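Local coordinates for protein acetyl-CoA acetyltransferase A (Ascaris suum, PDB 6BJA) that probably catalyses acetyl transfer between acetyl-CoA molecules as a member of the thiolase family, and binds coenzyme A, at residues G246-T249 / A250-S254; N323-F326 / S327-L331; L331-I334 / K335-L339. All blocks are in the same frame, centred on the assembly; numbering follows the deposited sequence.

Contact 1: residues G246-T249 / A250-S254; sequences GTIT and AANAS. With COA (coenzyme A), chain C.
The carboxamide of N252 reaches back along the chain and holds the backbone of 247-249 at two points. OD1 accepts the N-H of T249 at 2.8 Å along a nearly straight bond (168°), with the donor above the carbonyl plane. ND2 gives its own hydrogen to T247 O at 3.0 Å, close to its amide plane and in the plane of the receiving carbonyl. ND2 also bonds D181 of helix 177-197, so both ends of this buried amide are engaged. With chi1 at 60°, CG stands between the N and carbonyl carbon of N252, which turns the amide back to the backbone of 247-249. T249 OG1 receives N252 N at 3.3 Å and, more weakly, A251 N, while the same N252 N also makes a weak bond to T249 O. Packing is slight: I248 CG2 lies 4.0 Å from A253 CB. On the ligand side, A250 CB stands 3.5 Å from coenzyme A O5B, A251 CB meets the adenine at C6A (3.7 Å), and S254 O accepts the pantetheine N4P amide at 3.1 Å. This tight turn, braced by N252, resembles an ST motif at T249, in a loop lining the coenzyme A pocket.

Contact 2: residues N323-F326 / S327-L331; sequences NEAF and SVTGL
T329, in the first turn of helix 327-337, folds its side chain back on the residues N323-F326, the NEAF signature of thiolases. Its CB already lies 3.2 Å from F326 O. From there the two branches part. OG1, set beside its own backbone N by a chi1 of -42°, stands equally near F326 O and F326 N, 3.0 Å from each, and comes to the edge of the F326 ring, near the ring plane, with CD2 as the closest ring atom. The methyl CG2 takes the other direction and rests 3.3 Å from N323 O. The decided bond to F326 O comes from T329 N at 3.0 Å, which ties the loop to the start of the helix. Ahead of this junction the chain makes an inverse gamma turn centred on E324, closed by a weak bond from A325 N to N323 O. The E324 carboxylate is bonded to Y183, S187, N345 and the backbone N of V351, so several donors satisfy this buried acid. N323 packs on H355, a predicted catalytic residue; in related thiolases the asparagine of this signature holds an oxyanion-hole water. On the preceding residue, V328, CG1 stands between its own N and carbonyl carbon (chi1 56°), and this methyl touches F326 CB at 3.7 Å.

Contact 3: residues L331-I334 / K335-L339; sequences LAFI and KELRL
F333 and L337, one helical turn apart, make the central apolar contact of the last turns of helix 327-337. The methyl CD1 of L337 lies over one face of the F333 ring, 3.6 Å from its centroid and only 20° off the normal, a CH-pi contact offset toward the rim near CE1 and CZ. L339 brings its CD1 obliquely to the same ring, 3.7 Å from CE2. F333 has CG anti to its backbone N (chi1 -176°), which swings the ring along the helix toward both leucines. I334 adds a looser touch, CG2 to L339 CB. Backbone bonds form the second group. K335 N, E336 N and L337 N bond to L331 O, A332 O and F333 O, the last at 3.1 Å. The helix then closes in a Schellman motif: R338 takes a positive phi (54°), L339 N bonds back to I334 O at 3.0 Å, and R338 N makes a weak bond to K335 O at 3.3 Å. A water clips the same end, donating to L339 O at 2.8 Å and weakly to I334 O. The F333 ring is directed into the protein, against P299 and V303 of helix 298-310 and I322 of strand 319-322. L339 meets W320 of that strand, L331 packs on helix 177-197, and E336 bonds Y173 OH from a neighbouring loop.

In the fold
Contacts 1 and 2 sit side by side, their centres 10 Å apart, and join the coenzyme A loop to the NEAF segment. S254 OG lies 2.7 Å from A325 O, probably as a hydrogen bond, N252 O probably bonds S327 N at 2.9 Å, and A253 CB packs on F326 CD1. F326 comes within about 4 Å of coenzyme A. Contact 2 also faces the chemistry: the nearest side-chain approaches are about 3 Å from N323 to H355 and about 4 Å from T329 to C383, both predicted catalytic residues. Contact 3 continues the same helix through shared L331; its centre lies about 19 Å from that of contact 1, the nearest atoms about 8 Å apart.

Contact 1: residues G246-T249 / A250-S254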
loop_
_atom_site.group_PDB
_atom_site.type_symbol
_atom_site.label_atom_id
_atom_site.label_comp_id
_atom_site.label_asym_id
_atom_site.label_seq_id
_atom_site.Cartn_x
_atom_site.Cartn_y
_atom_site.Cartn_z
ATOM N N GLY A 246 -6.694 8.785 33.901
ATOM C CA GLY A 246 -5.789 7.762 33.412
ATOM C C GLY A 246 -4.574 7.549 34.288
ATOM O O GLY A 246 -4.166 8.451 35.026
ATOM N N THR A 247 -3.998 6.348 34.210
ATOM C CA THR A 247 -2.843 5.986 35.037
ATOM C C THR A 247 -1.780 5.200 34.271
ATOM O O THR A 247 -0.603 5.199 34.631
ATOM C CB THR A 247 -3.262 5.134 36.239
ATOM O OG1 THR A 247 -3.826 3.897 35.774
ATOM C CG2 THR A 247 -4.276 5.851 37.088
ATOM N N ILE A 248 -2.196 4.518 33.208
ATOM C CA ILE A 248 -1.271 3.677 32.469
ATOM C C ILE A 248 -0.538 4.488 31.396
ATOM O O ILE A 248 -1.157 5.214 30.602
ATOM C CB ILE A 248 -2.012 2.469 31.841
ATOM C CG1 ILE A 248 -2.672 1.630 32.945
ATOM C CG2 ILE A 248 -1.050 1.610 31.019
ATOM C CD1 ILE A 248 -3.499 0.446 32.440
ATOM N N THR A 249 0.782 4.343 31.381
ATOM C CA THR A 249 1.662 5.098 30.499
ATOM C C THR A 249 2.581 4.161 29.748
ATOM O O THR A 249 2.645 2.972 30.056
ATOM C CB THR A 249 2.556 6.067 31.269
ATOM O OG1 THR A 249 3.543 5.320 31.977
ATOM C CG2 THR A 249 1.744 6.890 32.246
ATOM N N ALA A 250 3.360 4.714 28.825
ATOM C CA ALA A 250 4.342 3.901 28.107
ATOM C C ALA A 250 5.329 3.260 29.068
ATOM O O ALA A 250 5.820 2.169 28.793
ATOM C CB ALA A 250 5.079 4.730 27.067
ATOM N N ALA A 251 5.620 3.915 30.195
ATOM C CA ALA A 251 6.620 3.414 31.117
ATOM C C ALA A 251 6.085 2.303 32.018
ATOM O O ALA A 251 6.847 1.418 32.386
ATOM C CB ALA A 251 7.180 4.563 31.983
ATOM N N ASN A 252 4.797 2.316 32.368
ATOM C CA ASN A 252 4.308 1.285 33.291
ATOM C C ASN A 252 3.484 0.239 32.548
ATOM O O ASN A 252 2.830 -0.595 33.166
ATOM C CB ASN A 252 3.544 1.897 34.489
ATOM C CG ASN A 252 2.333 2.706 34.100
ATOM O OD1 ASN A 252 1.601 2.335 33.205
ATOM N ND2 ASN A 252 2.075 3.807 34.846
ATOM N N ALA A 253 3.546 0.283 31.212
ATOM C CA ALA A 253 2.983 -0.781 30.364
ATOM C C ALA A 253 4.121 -1.534 29.739
ATOM O O ALA A 253 5.168 -0.963 29.527
ATOM C CB ALA A 253 2.110 -0.224 29.282
ATOM N N SER A 254 3.895 -2.788 29.391
ATOM C CA SER A 254 4.906 -3.506 28.633
ATOM C C SER A 254 5.035 -2.919 27.231
ATOM O O SER A 254 4.196 -2.160 26.754
ATOM C CB SER A 254 4.605 -5.006 28.558
ATOM O OG SER A 254 3.411 -5.264 27.868
HETATM N N1A COA C . 11.011 5.182 31.097
HETATM C C2A COA C . 10.904 6.495 30.822
HETATM N N3A COA C . 10.281 6.979 29.737
HETATM C C4A COA C . 9.704 6.153 28.840
HETATM C C5A COA C . 9.764 4.706 29.067
HETATM C C6A COA C . 10.469 4.246 30.284
HETATM N N6A COA C . 10.574 2.936 30.585
HETATM N N7A COA C . 9.119 4.135 28.029
HETATM C C8A COA C . 8.687 5.133 27.214
HETATM N N9A COA C . 9.037 6.345 27.710
HETATM C C1B COA C . 8.780 7.692 27.132
HETATM C C2B COA C . 9.611 7.863 25.871
HETATM O O2B COA C . 10.814 8.594 26.123
HETATM C C3B COA C . 8.730 8.622 24.902
HETATM O O3B COA C . 9.293 9.926 24.706
HETATM P P3B COA C . 8.634 11.339 25.085
HETATM O O7A COA C . 8.137 11.270 26.510
HETATM O O8A COA C . 9.706 12.400 24.975
HETATM O O9A COA C . 7.492 11.640 24.147
HETATM C C4B COA C . 7.317 8.516 25.483
HETATM O O4B COA C . 7.410 7.896 26.769
HETATM C C5B COA C . 6.469 7.613 24.609
HETATM O O5B COA C . 7.060 6.320 24.696
HETATM P P1A COA C . 7.565 5.477 23.416
HETATM O O1A COA C . 8.452 6.286 22.500
HETATM O O2A COA C . 8.291 4.226 23.864
HETATM O O3A COA C . 6.267 5.074 22.585
HETATM P P2A COA C . 6.422 4.674 21.039
HETATM O O4A COA C . 6.844 5.880 20.227
HETATM O O5A COA C . 7.395 3.527 20.864
HETATM O O6A COA C . 4.947 4.206 20.635
HETATM C CBP COA C . 3.957 2.062 20.666
HETATM C CCP COA C . 4.292 3.282 21.496
HETATM C CDP COA C . 3.056 2.517 19.540
HETATM C CEP COA C . 5.202 1.467 19.999
HETATM C CAP COA C . 3.138 1.070 21.512
HETATM O OAP COA C . 2.623 0.060 20.631
HETATM C C9P COA C . 3.917 0.437 22.647
HETATM O O9P COA C . 5.136 0.482 22.692
HETATM N N8P COA C . 3.259 -0.191 23.625
HETATM C C7P COA C . 1.820 -0.316 23.724
HETATM C C6P COA C . 1.441 -0.760 25.129
HETATM C C5P COA C . 0.892 -2.159 25.049
HETATM O O5P COA C . -0.319 -2.359 24.986
HETATM N N4P COA C . 1.795 -3.128 25.010
HETATM C C3P COA C . 1.384 -4.509 24.832
HETATM C C2P COA C . 1.269 -5.302 26.112
HETATM S S1P COA C . -0.260 -6.258 26.103
#

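Contact 2: residues N323-F326 / S327-L331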
loop_
_atom_site.group_PDB
_atom_site.type_symbol
_atom_site.label_atom_id
_atom_site.label_comp_id
_atom_site.label_asym_id
_atom_site.label_seq_id
_atom_site.Cartn_x
_atom_site.Cartn_y
_atom_site.Cartn_z
ATOM N N ASN A 323 2.805 -12.689 34.226
ATOM C CA ASN A 323 3.292 -11.911 33.106
ATOM C C ASN A 323 2.791 -10.479 33.214
ATOM O O ASN A 323 1.591 -10.234 33.404
ATOM C CB ASN A 323 2.884 -12.521 31.761
ATOM C CG ASN A 323 3.569 -11.831 30.588
ATOM O OD1 ASN A 323 2.919 -11.328 29.662
ATOM N ND2 ASN A 323 4.872 -11.791 30.631
ATOM N N GLU A 324 3.719 -9.541 33.074
ATOM C CA GLU A 324 3.422 -8.118 33.301
ATOM C C GLU A 324 2.975 -7.434 32.024
ATOM O O GLU A 324 3.709 -6.613 31.473
ATOM C CB GLU A 324 4.640 -7.380 33.867
ATOM C CG GLU A 324 5.145 -7.966 35.142
ATOM C CD GLU A 324 6.361 -7.241 35.691
ATOM O OE1 GLU A 324 7.025 -6.467 34.952
ATOM O OE2 GLU A 324 6.669 -7.509 36.862
ATOM N N ALA A 325 1.768 -7.747 31.558
ATOM C CA ALA A 325 1.230 -7.032 30.422
ATOM C C ALA A 325 1.270 -5.544 30.736
ATOM O O ALA A 325 1.651 -4.728 29.900
ATOM C CB ALA A 325 -0.169 -7.495 30.119
ATOM N N PHE A 326 0.897 -5.227 31.978
ATOM C CA PHE A 326 0.932 -3.874 32.522
ATOM C C PHE A 326 1.376 -3.993 33.969
ATOM O O PHE A 326 1.270 -5.062 34.545
ATOM C CB PHE A 326 -0.450 -3.206 32.444
ATOM C CG PHE A 326 -0.985 -3.146 31.054
ATOM C CD1 PHE A 326 -0.692 -2.072 30.246
ATOM C CD2 PHE A 326 -1.717 -4.198 30.534
ATOM C CE1 PHE A 326 -1.136 -2.020 28.945
ATOM C CE2 PHE A 326 -2.164 -4.169 29.230
ATOM C CZ PHE A 326 -1.872 -3.085 28.431
ATOM N N SER A 327 1.821 -2.894 34.576
ATOM C CA SER A 327 2.131 -2.931 35.992
ATOM C C SER A 327 0.910 -3.371 36.805
ATOM O O SER A 327 1.027 -4.091 37.801
ATOM C CB SER A 327 2.603 -1.562 36.470
ATOM O OG SER A 327 3.910 -1.299 35.993
ATOM N N VAL A 328 -0.272 -2.937 36.399
ATOM C CA VAL A 328 -1.470 -3.309 37.137
ATOM C C VAL A 328 -1.692 -4.822 37.127
ATOM O O VAL A 328 -2.275 -5.358 38.063
ATOM C CB VAL A 328 -2.735 -2.573 36.608
ATOM C CG1 VAL A 328 -2.966 -2.808 35.103
ATOM C CG2 VAL A 328 -3.976 -2.980 37.406
ATOM N N THR A 329 -1.205 -5.528 36.095
ATOM C CA THR A 329 -1.354 -6.976 36.065
ATOM C C THR A 329 -0.678 -7.620 37.280
ATOM O O THR A 329 -1.240 -8.502 37.933
ATOM C CB THR A 329 -0.753 -7.551 34.791
ATOM O OG1 THR A 329 -1.107 -6.708 33.688
ATOM C CG2 THR A 329 -1.247 -8.978 34.542
ATOM N N GLY A 330 0.543 -7.174 37.569
ATOM C CA GLY A 330 1.269 -7.668 38.721
ATOM C C GLY A 330 0.638 -7.271 40.039
ATOM O O GLY A 330 0.445 -8.100 40.928
ATOM N N LEU A 331 0.317 -5.994 40.156
ATOM C CA LEU A 331 -0.288 -5.481 41.393
ATOM C C LEU A 331 -1.612 -6.170 41.721
ATOM O O LEU A 331 -1.877 -6.526 42.868
ATOM C CB LEU A 331 -0.511 -3.986 41.281
ATOM C CG LEU A 331 0.772 -3.163 41.373
ATOM C CD1 LEU A 331 0.519 -1.745 40.955
ATOM C CD2 LEU A 331 1.381 -3.209 42.788
#

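Contact 3: residues L331-I334 / K335-L339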
loop_
_atom_site.group_PDB
_atom_site.type_symbol
_atom_site.label_atom_id
_atom_site.label_comp_id
_atom_site.label_asym_id
_atom_site.label_seq_id
_atom_site.Cartn_x
_atom_site.Cartn_y
_atom_site.Cartn_z
ATOM N N LEU A 331 0.317 -5.994 40.156
ATOM C CA LEU A 331 -0.288 -5.481 41.393
ATOM C C LEU A 331 -1.612 -6.170 41.721
ATOM O O LEU A 331 -1.877 -6.526 42.868
ATOM C CB LEU A 331 -0.511 -3.986 41.281
ATOM C CG LEU A 331 0.772 -3.163 41.373
ATOM C CD1 LEU A 331 0.519 -1.745 40.955
ATOM C CD2 LEU A 331 1.381 -3.209 42.788
ATOM N N ALA A 332 -2.457 -6.351 40.713
ATOM C CA ALA A 332 -3.759 -6.959 40.945
ATOM C C ALA A 332 -3.596 -8.404 41.407
ATOM O O ALA A 332 -4.300 -8.873 42.291
ATOM C CB ALA A 332 -4.615 -6.887 39.687
ATOM N N PHE A 333 -2.665 -9.120 40.780
ATOM C CA PHE A 333 -2.425 -10.514 41.095
ATOM C C PHE A 333 -1.964 -10.664 42.542
ATOM O O PHE A 333 -2.485 -11.493 43.291
ATOM C CB PHE A 333 -1.379 -11.047 40.092
ATOM C CG PHE A 333 -1.062 -12.513 40.196
ATOM C CD1 PHE A 333 -1.915 -13.466 39.627
ATOM C CD2 PHE A 333 0.143 -12.941 40.754
ATOM C CE1 PHE A 333 -1.581 -14.823 39.657
ATOM C CE2 PHE A 333 0.470 -14.298 40.794
ATOM C CZ PHE A 333 -0.393 -15.235 40.249
ATOM N N ILE A 334 -0.954 -9.869 42.904
ATOM C CA ILE A 334 -0.374 -9.886 44.243
ATOM C C ILE A 334 -1.434 -9.536 45.291
ATOM O O ILE A 334 -1.521 -10.192 46.336
ATOM C CB ILE A 334 0.813 -8.921 44.299
ATOM C CG1 ILE A 334 1.970 -9.460 43.470
ATOM C CG2 ILE A 334 1.295 -8.721 45.734
ATOM C CD1 ILE A 334 3.044 -8.462 43.216
ATOM N N LYS A 335 -2.239 -8.524 45.002
ATOM C CA LYS A 335 -3.257 -8.091 45.953
ATOM C C LYS A 335 -4.357 -9.126 46.124
ATOM O O LYS A 335 -4.780 -9.442 47.241
ATOM C CB LYS A 335 -3.863 -6.752 45.509
ATOM C CG LYS A 335 -4.768 -6.107 46.560
ATOM C CD LYS A 335 -3.910 -5.740 47.758
ATOM C CE LYS A 335 -4.675 -5.158 48.915
ATOM N NZ LYS A 335 -3.674 -5.011 50.025
ATOM N N GLU A 336 -4.839 -9.663 45.013
ATOM C CA GLU A 336 -5.945 -10.602 45.063
ATOM C C GLU A 336 -5.574 -11.893 45.789
ATOM O O GLU A 336 -6.371 -12.430 46.560
ATOM C CB GLU A 336 -6.422 -10.901 43.648
ATOM C CG GLU A 336 -7.653 -11.746 43.610
ATOM C CD GLU A 336 -8.883 -11.035 44.132
ATOM O OE1 GLU A 336 -8.938 -9.791 44.072
ATOM O OE2 GLU A 336 -9.805 -11.741 44.577
ATOM N N LEU A 337 -4.360 -12.386 45.553
ATOM C CA LEU A 337 -3.903 -13.633 46.152
ATOM C C LEU A 337 -3.173 -13.435 47.479
ATOM O O LEU A 337 -2.740 -14.413 48.090
ATOM C CB LEU A 337 -2.972 -14.357 45.184
ATOM C CG LEU A 337 -3.705 -14.812 43.928
ATOM C CD1 LEU A 337 -2.712 -15.321 42.914
ATOM C CD2 LEU A 337 -4.736 -15.890 44.228
ATOM N N ARG A 338 -3.024 -12.172 47.893
ATOM C CA ARG A 338 -2.349 -11.790 49.144
ATOM C C ARG A 338 -0.946 -12.386 49.217
ATOM O O ARG A 338 -0.538 -12.961 50.233
ATOM C CB ARG A 338 -3.169 -12.220 50.356
ATOM C CG ARG A 338 -4.583 -11.657 50.369
ATOM C CD ARG A 338 -5.341 -12.162 51.586
ATOM N NE ARG A 338 -6.610 -12.790 51.217
ATOM C CZ ARG A 338 -7.809 -12.223 51.339
ATOM N NH1 ARG A 338 -7.943 -10.995 51.836
ATOM N NH2 ARG A 338 -8.890 -12.896 50.968
ATOM N N LEU A 339 -0.201 -12.220 48.126
ATOM C CA LEU A 339 1.176 -12.696 48.064
ATOM C C LEU A 339 2.229 -11.751 48.651
ATOM O O LEU A 339 2.067 -10.539 48.707
ATOM C CB LEU A 339 1.538 -12.992 46.602
ATOM C CG LEU A 339 0.580 -13.922 45.879
ATOM C CD1 LEU A 339 1.045 -14.118 44.415
ATOM C CD2 LEU A 339 0.413 -15.256 46.588
HETATM O O HOH W 1 -0.061 -8.762 49.016
#